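Type II secretion system protein F (Vibrio cholerae, PDB 3C1Q) probably serves in the inner membrane complex of the type II secretion system, which exports toxins and proteases from the periplasm, this piece being its first cytoplasmic domain. Local coordinates at residues 24-29 against 95-100; 18-23 against 39-44; 13-18 against 101-106; 55-60 against 68-73. One frame throughout, in Å; residues are numbered along the deposited sequence. Where two conformers were deposited one is given.

Contact 1. Residues 24-29 against 95-100. With CA (calcium ion), chain G.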
# COMPACT_ATOMS: atom_id res chain seq x y z
N LEU B 24 -2.32 -6.70 3.94
CA LEU B 24 -3.30 -7.77 3.87
C LEU B 24 -3.13 -8.77 5.02
O LEU B 24 -4.09 -9.11 5.69
CB LEU B 24 -3.21 -8.46 2.51
CG LEU B 24 -3.59 -7.58 1.31
CD1 LEU B 24 -3.15 -8.23 -0.02
CD2 LEU B 24 -5.07 -7.27 1.27
N VAL B 25 -1.91 -9.21 5.26
CA VAL B 25 -1.66 -10.16 6.32
C VAL B 25 -2.08 -9.63 7.70
O VAL B 25 -2.64 -10.36 8.52
CB VAL B 25 -0.19 -10.62 6.32
CG1 VAL B 25 0.13 -11.37 7.60
CG2 VAL B 25 0.09 -11.48 5.09
N GLN B 26 -1.81 -8.35 7.95
CA GLN B 26 -2.16 -7.75 9.24
C GLN B 26 -3.65 -7.57 9.44
O GLN B 26 -4.11 -7.44 10.58
CB GLN B 26 -1.42 -6.42 9.43
CG GLN B 26 0.01 -6.64 9.85
CD GLN B 26 0.79 -5.38 9.86
OE1 GLN B 26 1.10 -4.82 10.93
NE2 GLN B 26 1.11 -4.88 8.68
N SER B 27 -4.42 -7.61 8.34
CA SER B 27 -5.88 -7.58 8.42
C SER B 27 -6.50 -8.91 8.86
O SER B 27 -7.70 -8.96 9.15
CB SER B 27 -6.47 -7.19 7.07
OG SER B 27 -6.40 -8.27 6.16
N GLY B 28 -5.69 -9.96 8.89
CA GLY B 28 -6.11 -11.28 9.31
C GLY B 28 -6.44 -12.22 8.16
O GLY B 28 -6.83 -13.37 8.36
N MSE B 29 -6.29 -11.72 6.94
CA MSE B 29 -6.57 -12.55 5.77
C MSE B 29 -5.51 -13.67 5.66
O MSE B 29 -4.32 -13.41 5.85
CB MSE B 29 -6.56 -11.67 4.52
CG MSE B 29 -6.74 -12.42 3.21
SE MSE B 29 -6.75 -11.21 1.68
CE MSE B 29 -7.62 -9.74 2.69
N VAL B 95 6.61 -8.98 11.40
CA VAL B 95 7.83 -9.05 10.60
C VAL B 95 7.59 -8.47 9.20
O VAL B 95 8.40 -7.67 8.72
CB VAL B 95 8.43 -10.47 10.54
CG1 VAL B 95 9.58 -10.54 9.52
CG2 VAL B 95 8.93 -10.90 11.93
N LEU B 96 6.45 -8.82 8.59
CA LEU B 96 6.11 -8.22 7.29
C LEU B 96 5.98 -6.71 7.39
O LEU B 96 6.45 -5.98 6.51
CB LEU B 96 4.85 -8.85 6.68
CG LEU B 96 5.01 -10.26 6.12
CD1 LEU B 96 3.66 -10.81 5.70
CD2 LEU B 96 6.01 -10.27 4.94
N GLU B 97 5.35 -6.23 8.45
CA GLU B 97 5.23 -4.78 8.66
C GLU B 97 6.62 -4.14 8.67
O GLU B 97 6.85 -3.11 8.02
CB GLU B 97 4.50 -4.47 9.97
CG GLU B 97 4.36 -2.97 10.27
CD GLU B 97 3.66 -2.21 9.16
OE1 GLU B 97 2.69 -2.76 8.56
OE2 GLU B 97 4.09 -1.06 8.88
N ARG B 98 7.53 -4.73 9.43
CA ARG B 98 8.90 -4.19 9.50
C ARG B 98 9.61 -4.25 8.15
O ARG B 98 10.35 -3.32 7.79
CB ARG B 98 9.71 -4.90 10.57
CG ARG B 98 9.26 -4.53 11.98
CD ARG B 98 10.38 -4.70 12.99
NE ARG B 98 10.62 -6.10 13.29
CZ ARG B 98 9.82 -6.85 14.05
NH1 ARG B 98 8.72 -6.34 14.61
NH2 ARG B 98 10.13 -8.11 14.27
N LEU B 99 9.38 -5.33 7.39
CA LEU B 99 9.98 -5.44 6.05
C LEU B 99 9.39 -4.37 5.11
O LEU B 99 10.10 -3.77 4.31
CB LEU B 99 9.73 -6.83 5.48
CG LEU B 99 10.65 -7.91 6.04
CD1 LEU B 99 10.07 -9.32 5.76
CD2 LEU B 99 12.09 -7.77 5.48
N ALA B 100 8.09 -4.11 5.24
CA ALA B 100 7.42 -3.07 4.47
C ALA B 100 7.98 -1.67 4.79
O ALA B 100 8.30 -0.87 3.87
CB ALA B 100 5.90 -3.13 4.74
CA CA G . 4.82 0.82 9.92
O HOH W 1 2.63 0.83 11.03
O HOH W 2 5.29 -0.06 12.20
O HOH W 3 3.59 2.08 8.32
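Gln26 and Glu97 meet as amide against carboxylate, and their single hydrogen bond ties the end of helix 11-26 to a calcium site. Gln26 NE2 gives a hydrogen to Glu97 OE1 at 2.6 Å, nearly straight at 170°. The acceptor lies close to the amide plane of Gln26 and receives the bond on its anti lone pair, the one turned away from OE2. Because the two planes are inclined by 43°, the groups are twisted against each other and not coplanar. The same NE2 also donates to Ala22 O, one turn back in its own helix, so the amide is gripped from two helices. Glu97 illustrates how a carboxylate can divide its labour, binding the metal through one oxygen only: with CG anti to the backbone N (chi1 179°) and a bend at chi2, OE1 faces Gln26 while OE2 binds calcium at 2.3 Å. The metal joins two subunits, since Asp101 of the same chain and Glu43 of the second subunit are also ligands, and Arg19 adds a hydrogen bond to OE2. Within this all-helical domain, helix 11-26 finishes here in a Schellman motif at Gly28, which has positive phi. Beside the polar pair, Leu96 CD1 reaches across to the isopropyl group of Val25, coming within 3.7 Å of CG2, the two side chains crossing at about a right angle.

Contact 2. Residues 18-23 against 39-44. With CA (calcium ion), chain C.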
# COMPACT_ATOMS: atom_id res chain seq x y z
N THR B 18 5.75 -5.52 -0.89
CA THR B 18 5.97 -5.82 0.53
C THR B 18 4.93 -5.09 1.41
O THR B 18 4.36 -5.68 2.34
CB THR B 18 7.43 -5.50 0.96
OG1 THR B 18 8.35 -6.23 0.13
CG2 THR B 18 7.66 -5.90 2.39
N ARG B 19 4.64 -3.84 1.06
CA ARG B 19 3.60 -3.08 1.75
C ARG B 19 2.23 -3.72 1.57
O ARG B 19 1.50 -3.90 2.53
CB ARG B 19 3.57 -1.62 1.30
CG ARG B 19 2.44 -0.79 1.93
CD ARG B 19 2.53 -0.75 3.42
NE ARG B 19 3.72 -0.01 3.87
CZ ARG B 19 4.18 -0.05 5.12
NH1 ARG B 19 3.56 -0.79 6.03
NH2 ARG B 19 5.25 0.65 5.47
N GLN B 20 1.90 -4.11 0.34
CA GLN B 20 0.62 -4.75 0.08
C GLN B 20 0.49 -6.06 0.86
O GLN B 20 -0.53 -6.30 1.50
CB GLN B 20 0.42 -5.00 -1.41
CG GLN B 20 0.34 -3.73 -2.25
CD GLN B 20 0.18 -4.01 -3.72
OE1 GLN B 20 1.02 -4.68 -4.33
NE2 GLN B 20 -0.92 -3.51 -4.30
N LEU B 21 1.52 -6.90 0.82
CA LEU B 21 1.45 -8.17 1.54
C LEU B 21 1.33 -7.92 3.05
O LEU B 21 0.53 -8.55 3.74
CB LEU B 21 2.65 -9.06 1.21
CG LEU B 21 2.65 -10.46 1.78
CD1 LEU B 21 1.45 -11.28 1.21
CD2 LEU B 21 4.00 -11.13 1.48
N ALA B 22 2.09 -6.96 3.58
CA ALA B 22 2.01 -6.64 5.00
C ALA B 22 0.61 -6.16 5.40
O ALA B 22 0.08 -6.54 6.44
CB ALA B 22 3.03 -5.58 5.37
N THR B 23 0.02 -5.31 4.57
CA THR B 23 -1.28 -4.73 4.83
C THR B 23 -2.37 -5.79 4.89
O THR B 23 -3.24 -5.79 5.78
CB THR B 23 -1.60 -3.65 3.76
OG1 THR B 23 -0.59 -2.63 3.83
CG2 THR B 23 -2.95 -3.02 4.00
N ALA B 39 -0.83 -10.51 -6.39
CA ALA B 39 -0.66 -10.96 -7.77
C ALA B 39 -1.65 -10.31 -8.72
O ALA B 39 -1.26 -9.76 -9.75
CB ALA B 39 -0.80 -12.50 -7.87
N GLU B 40 -2.94 -10.38 -8.37
CA GLU B 40 -4.02 -9.84 -9.21
C GLU B 40 -3.88 -8.35 -9.44
O GLU B 40 -4.34 -7.84 -10.45
CB GLU B 40 -5.36 -10.04 -8.51
CG GLU B 40 -5.85 -11.47 -8.41
CD GLU B 40 -7.06 -11.61 -7.48
OE1 GLU B 40 -7.28 -10.74 -6.61
OE2 GLU B 40 -7.79 -12.62 -7.62
N GLN B 41 -3.29 -7.66 -8.46
CA GLN B 41 -3.15 -6.21 -8.50
C GLN B 41 -1.85 -5.71 -9.15
O GLN B 41 -1.65 -4.51 -9.27
CB GLN B 41 -3.29 -5.64 -7.08
CG GLN B 41 -4.68 -5.87 -6.48
CD GLN B 41 -4.77 -5.43 -5.05
OE1 GLN B 41 -4.12 -4.46 -4.64
NE2 GLN B 41 -5.57 -6.15 -4.26
N SER B 42 -0.99 -6.61 -9.61
CA SER B 42 0.31 -6.20 -10.13
C SER B 42 0.22 -5.74 -11.58
O SER B 42 -0.43 -6.38 -12.37
CB SER B 42 1.31 -7.35 -10.06
OG SER B 42 2.63 -6.87 -10.35
N GLU B 43 0.91 -4.64 -11.91
CA GLU B 43 1.01 -4.12 -13.28
C GLU B 43 2.09 -4.83 -14.08
O GLU B 43 2.09 -4.77 -15.30
CB GLU B 43 1.42 -2.63 -13.29
CG GLU B 43 0.55 -1.72 -12.50
CD GLU B 43 0.94 -0.26 -12.62
OE1 GLU B 43 1.88 0.09 -13.38
OE2 GLU B 43 0.28 0.56 -11.96
N LYS B 44 3.03 -5.45 -13.37
CA LYS B 44 4.24 -6.02 -13.94
C LYS B 44 4.06 -7.54 -14.14
O LYS B 44 4.03 -8.28 -13.17
CB LYS B 44 5.41 -5.75 -12.99
CG LYS B 44 5.73 -4.26 -12.75
CD LYS B 44 6.46 -3.66 -13.94
CE LYS B 44 7.44 -2.56 -13.56
NZ LYS B 44 6.80 -1.51 -12.74
CA CA C . -1.50 0.19 -10.55
O HOH W 4 -0.82 -2.60 -7.40
O HOH W 5 -1.92 -2.09 -10.84
O HOH W 6 0.18 -0.65 -9.02
O HOH W 7 -2.91 -0.05 -12.46
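Gln20 and Gln41 bring their amide ends together without bonding directly. Gln20 NE2 lies 3.4 Å from Gln41 OE1, but the angle is poor for a hydrogen bond, and the two amide planes stand 80° apart, close to perpendicular. Both side chains take the same course at first: CG is anti to the carbonyl carbon in each, and the chain runs on extended. They part at the last torsion, chi3, which is -59° in Gln20 and 33° in Gln41 and turns the two amides differently. A water supplies the link that the side chains do not make. Water 4 accepts from Gln20 NE2 at 3.2 Å and donates to Gln41 O at 2.8 Å, joining helix 11-26 to the backbone where helix 31-40 gives way to a loop. The polar ends also look beyond their own chain: Gln41 NE2 bonds to Thr23 O of the second subunit, and Gln20 NE2 to Thr23 OG1 of that subunit. Gln41 O takes a second water, water 5, which is itself a calcium ligand at 2.3 Å, so the backbone carbonyl stands in the second shell of the metal. Further along the loop, the extended side chain of Glu43 brings OE2 to the same ion at 2.3 Å. Glu97 and Asp101 of the second subunit complete the protein ligands. The pair of glutamines thus belongs to the dimer interface, beside an intersubunit calcium site in which carboxylates from both copies and several waters share one ion.

Contact 3. Residues 13-18 against 101-106. With CA (calcium ion), chain G.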
# COMPACT_ATOMS: atom_id res chain seq x y z
N ASP B 13 9.15 -1.36 -6.78
CA ASP B 13 8.25 -2.51 -6.91
C ASP B 13 8.40 -3.47 -5.74
O ASP B 13 7.41 -4.06 -5.30
CB ASP B 13 8.42 -3.19 -8.25
CG ASP B 13 7.66 -2.47 -9.35
OD1 ASP B 13 6.56 -1.93 -9.08
OD2 ASP B 13 8.18 -2.45 -10.48
N LEU B 14 9.61 -3.62 -5.20
CA LEU B 14 9.73 -4.41 -3.95
C LEU B 14 8.96 -3.76 -2.80
O LEU B 14 8.26 -4.44 -2.05
CB LEU B 14 11.19 -4.63 -3.54
CG LEU B 14 11.36 -5.54 -2.31
CD1 LEU B 14 10.84 -6.95 -2.61
CD2 LEU B 14 12.81 -5.55 -1.88
N ALA B 15 9.06 -2.44 -2.68
CA ALA B 15 8.35 -1.70 -1.65
C ALA B 15 6.83 -1.87 -1.77
O ALA B 15 6.13 -2.03 -0.76
CB ALA B 15 8.72 -0.23 -1.71
N LEU B 16 6.35 -1.84 -3.00
CA LEU B 16 4.93 -1.95 -3.27
C LEU B 16 4.44 -3.32 -2.80
O LEU B 16 3.52 -3.39 -1.97
CB LEU B 16 4.65 -1.76 -4.75
CG LEU B 16 3.23 -2.05 -5.26
CD1 LEU B 16 2.21 -1.17 -4.54
CD2 LEU B 16 3.17 -1.87 -6.77
N ILE B 17 5.03 -4.40 -3.33
CA ILE B 17 4.49 -5.72 -2.98
C ILE B 17 4.68 -6.02 -1.51
O ILE B 17 3.84 -6.70 -0.91
CB ILE B 17 5.03 -6.86 -3.90
CG1 ILE B 17 6.56 -7.03 -3.76
CG2 ILE B 17 4.60 -6.61 -5.37
CD1 ILE B 17 7.19 -8.21 -4.61
N THR B 18 5.75 -5.52 -0.89
CA THR B 18 5.97 -5.82 0.53
C THR B 18 4.93 -5.09 1.41
O THR B 18 4.36 -5.68 2.34
CB THR B 18 7.43 -5.50 0.96
OG1 THR B 18 8.35 -6.23 0.13
CG2 THR B 18 7.66 -5.90 2.39
N ASP B 101 8.12 -1.38 6.08
CA ASP B 101 8.68 -0.11 6.54
C ASP B 101 10.08 0.06 6.01
O ASP B 101 10.46 1.13 5.55
CB ASP B 101 8.72 -0.04 8.07
CG ASP B 101 7.35 0.23 8.68
OD1 ASP B 101 6.48 0.79 7.99
OD2 ASP B 101 7.18 -0.07 9.86
N TYR B 102 10.86 -1.02 6.10
CA TYR B 102 12.27 -1.03 5.66
C TYR B 102 12.34 -0.77 4.15
O TYR B 102 13.08 0.10 3.68
CB TYR B 102 12.93 -2.36 6.00
CG TYR B 102 14.31 -2.53 5.41
CD1 TYR B 102 15.41 -1.93 6.01
CD2 TYR B 102 14.51 -3.27 4.24
CE1 TYR B 102 16.69 -2.08 5.46
CE2 TYR B 102 15.78 -3.42 3.70
CZ TYR B 102 16.86 -2.82 4.30
OH TYR B 102 18.12 -2.99 3.75
N ALA B 103 11.53 -1.51 3.40
CA ALA B 103 11.51 -1.38 1.95
C ALA B 103 11.01 0.00 1.50
O ALA B 103 11.54 0.57 0.53
CB ALA B 103 10.68 -2.51 1.32
N GLU B 104 10.00 0.55 2.20
CA GLU B 104 9.46 1.89 1.93
C GLU B 104 10.52 2.95 2.14
O GLU B 104 10.71 3.85 1.32
CB GLU B 104 8.26 2.18 2.87
CG GLU B 104 7.71 3.62 2.77
CD GLU B 104 6.65 3.96 3.82
OE1 GLU B 104 6.13 3.06 4.45
OE2 GLU B 104 6.34 5.15 4.02
N ASN B 105 11.19 2.85 3.28
CA ASN B 105 12.25 3.78 3.65
C ASN B 105 13.35 3.76 2.61
O ASN B 105 13.82 4.81 2.20
CB ASN B 105 12.85 3.39 5.01
CG ASN B 105 14.02 4.28 5.42
OD1 ASN B 105 15.19 3.84 5.51
ND2 ASN B 105 13.71 5.53 5.70
N ARG B 106 13.76 2.56 2.20
CA ARG B 106 14.81 2.39 1.22
C ARG B 106 14.41 3.08 -0.10
O ARG B 106 15.19 3.81 -0.70
CB ARG B 106 15.10 0.91 1.00
CG ARG B 106 16.22 0.63 0.08
CD ARG B 106 16.78 -0.78 0.26
NE ARG B 106 18.08 -0.84 -0.40
CZ ARG B 106 18.26 -1.00 -1.70
NH1 ARG B 106 17.22 -1.15 -2.52
NH2 ARG B 106 19.49 -1.03 -2.19
CA CA G . 4.82 0.82 9.92
O HOH W 1 2.63 0.83 11.03
O HOH W 2 5.29 -0.06 12.20
O HOH W 3 3.59 2.08 8.32
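Ala15 and Ala103 show how small residues let two helices come close. Their CA atoms are only 4.8 Å apart, and the axes of the short helical segments approach to 8.3 Å at 151°, nearly antiparallel. Ala15 CB points into the opposing backbone, 3.7 Å from Ala103 O and 4.2 Å from Glu104 N, so the methyl rests on main chain more closely than on the 4.3 Å distant Ala103 CB. In return, Ala103 CB lies 3.9 Å from Ala15 CA.

Thr18 can be followed outward from its CB, which faces Ala103 CB at 4.4 Å. From there CG2 turns to helix 92-121 one turn earlier, packing against the backbone at Leu99 and Ala100. The other branch, OG1, bends back to its own helix and donates to Leu14 O at 2.8 Å. It comes from above the carbonyl plane, on the face opposite to that used by Thr18 N, so the oxygen is held by two donors and the hydroxyl is satisfied inside the helix.

On the far side of helix 92-121, Asp101 binds calcium through both carboxylate oxygens, OD1 and OD2. Helix 11-26 lies between several neighbours: Ala15 and Thr18 face helix 92-121, Ile17 packs on Ile47, Met50 and Leu51 of helix 45-59, and Leu16 touches Arg19 of the second subunit.

Contact 4. Residues 55-60 against 68-73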
# COMPACT_ATOMS: atom_id res chain seq x y z
N ARG B 55 2.42 -18.21 -4.36
CA ARG B 55 1.12 -18.59 -3.80
C ARG B 55 0.84 -20.07 -3.98
O ARG B 55 0.37 -20.73 -3.05
CB ARG B 55 -0.02 -17.80 -4.42
CG ARG B 55 -1.31 -18.08 -3.66
CD ARG B 55 -2.56 -17.65 -4.33
NE ARG B 55 -3.64 -18.50 -3.85
CZ ARG B 55 -4.68 -18.91 -4.58
NH1 ARG B 55 -5.59 -19.72 -4.04
NH2 ARG B 55 -4.83 -18.50 -5.85
N ALA B 56 1.10 -20.58 -5.19
CA ALA B 56 0.88 -21.99 -5.48
C ALA B 56 1.67 -22.83 -4.47
O ALA B 56 1.12 -23.75 -3.83
CB ALA B 56 1.28 -22.31 -6.90
N LYS B 57 2.94 -22.48 -4.25
CA LYS B 57 3.78 -23.25 -3.33
C LYS B 57 3.28 -23.19 -1.89
O LYS B 57 3.29 -24.20 -1.19
CB LYS B 57 5.24 -22.79 -3.42
CG LYS B 57 5.93 -23.27 -4.70
CD LYS B 57 7.41 -23.02 -4.68
CE LYS B 57 8.17 -24.01 -3.84
NZ LYS B 57 9.62 -24.08 -4.19
N VAL B 58 2.80 -22.03 -1.46
CA VAL B 58 2.27 -21.87 -0.11
C VAL B 58 1.04 -22.76 0.07
O VAL B 58 0.89 -23.41 1.10
CB VAL B 58 1.95 -20.40 0.19
CG1 VAL B 58 1.03 -20.27 1.41
CG2 VAL B 58 3.28 -19.62 0.37
N THR B 59 0.16 -22.79 -0.92
CA THR B 59 -1.04 -23.65 -0.84
C THR B 59 -0.66 -25.14 -0.80
O THR B 59 -1.41 -25.96 -0.27
CB THR B 59 -2.02 -23.39 -2.00
OG1 THR B 59 -1.47 -23.92 -3.22
CG2 THR B 59 -2.30 -21.89 -2.15
N GLU B 60 0.51 -25.48 -1.36
CA GLU B 60 1.00 -26.87 -1.35
C GLU B 60 1.74 -27.24 -0.06
O GLU B 60 2.11 -28.41 0.13
CB GLU B 60 1.89 -27.11 -2.57
CG GLU B 60 1.13 -27.08 -3.89
CD GLU B 60 2.00 -26.78 -5.10
OE1 GLU B 60 3.25 -26.73 -4.97
OE2 GLU B 60 1.43 -26.59 -6.21
N LEU B 68 10.10 -18.07 -1.26
CA LEU B 68 10.81 -16.86 -1.72
C LEU B 68 12.24 -17.17 -2.16
O LEU B 68 12.85 -16.38 -2.88
CB LEU B 68 10.84 -15.79 -0.64
CG LEU B 68 9.49 -15.25 -0.17
CD1 LEU B 68 9.70 -14.18 0.91
CD2 LEU B 68 8.65 -14.71 -1.32
N GLY B 69 12.78 -18.29 -1.69
CA GLY B 69 14.12 -18.72 -2.04
C GLY B 69 14.30 -19.08 -3.51
O GLY B 69 15.43 -19.17 -3.98
N ASP B 70 13.19 -19.30 -4.22
CA ASP B 70 13.24 -19.43 -5.67
C ASP B 70 13.52 -18.10 -6.41
O ASP B 70 13.78 -18.10 -7.61
CB ASP B 70 11.95 -20.08 -6.19
CG ASP B 70 11.79 -21.54 -5.72
OD1 ASP B 70 12.74 -22.11 -5.15
OD2 ASP B 70 10.70 -22.10 -5.91
N TYR B 71 13.47 -16.97 -5.70
CA TYR B 71 13.75 -15.65 -6.30
C TYR B 71 14.71 -14.86 -5.40
O TYR B 71 14.34 -13.79 -4.90
CB TYR B 71 12.45 -14.86 -6.50
CG TYR B 71 11.40 -15.65 -7.23
CD1 TYR B 71 11.30 -15.60 -8.61
CD2 TYR B 71 10.54 -16.48 -6.53
CE1 TYR B 71 10.36 -16.37 -9.27
CE2 TYR B 71 9.60 -17.23 -7.17
CZ TYR B 71 9.51 -17.19 -8.54
OH TYR B 71 8.56 -17.96 -9.15
N PRO B 72 15.94 -15.36 -5.23
CA PRO B 72 16.93 -14.76 -4.33
C PRO B 72 17.47 -13.43 -4.86
O PRO B 72 18.01 -12.62 -4.10
CB PRO B 72 18.03 -15.82 -4.27
CG PRO B 72 17.96 -16.50 -5.58
CD PRO B 72 16.49 -16.53 -5.93
N HIS B 73 17.30 -13.22 -6.17
CA HIS B 73 17.56 -11.95 -6.84
C HIS B 73 16.52 -10.85 -6.53
O HIS B 73 16.76 -9.68 -6.81
CB HIS B 73 17.68 -12.20 -8.36
CG HIS B 73 16.42 -12.70 -9.00
ND1 HIS B 73 15.71 -13.79 -8.52
CD2 HIS B 73 15.75 -12.27 -10.09
CE1 HIS B 73 14.65 -13.98 -9.28
NE2 HIS B 73 14.65 -13.07 -10.24
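Lys57 and Asp70 are brought together by like first torsions: in both, CG stands anti to the carbonyl carbon, with chi1 of -74° in Lys57. The lysine chain then bends at chi3 (77°), which swings its ammonium group round to the carboxylate. The result is a surface salt bridge between helix 45-59 and the type I beta turn from Leu68 to Tyr71, a local link within the all-helical domain. The turn is closed by the backbone bond from Tyr71 N to Leu68 O at 2.9 Å, and Asp70 occupies its third position, from which its side chain heads towards the helix. Lys57 and Asp70 approach from opposite directions. The lysine does not touch through its charged end alone: CD is 3.6 Å from Asp70 OD2, so part of the aliphatic chain also lies against that oxygen. Lys57 has a second partner in Tyr62, whose ring it meets in a cation-pi interaction, and the ammonium group is thus shared between an anion and an aromatic ring. Such a pair illustrates how a short excursion of the chain can be tied back to the preceding long helix, 45-59, with helix 64-68 lying between them in the sequence. Elsewhere the same turn is held by apolar packing, with Tyr71 resting on Met50, Ala53 and Val54 of helix 45-59, and Leu68 on Phe79 and Val83 of helix 77-89. In the salt bridge itself, Lys57 NZ donates to Asp70 OD2 at 2.8 Å, meeting it on the syn side and 25° out of the carboxylate plane.

Contacts 1, 2 and 3 all use helix 11-26, and contacts 1 and 3 also share helix 92-121, which runs nearly antiparallel to it at contact 3. Their centres lie 11 to 12 Å apart, and Arg19 of contact 2 joins them through salt bridges to Glu97 and Asp101. Along the chain, contacts 1 and 2 alternate, while both fall inside the loop closed by contact 3. Contact 4 is also nested in that loop but stands apart, its centre 15 to 19 Å from the others. Contacts 1 and 3 share one calcium and contact 2 holds another, both ions bound by residues of the two subunits, whereas contact 4 fastens a turn on the domain surface.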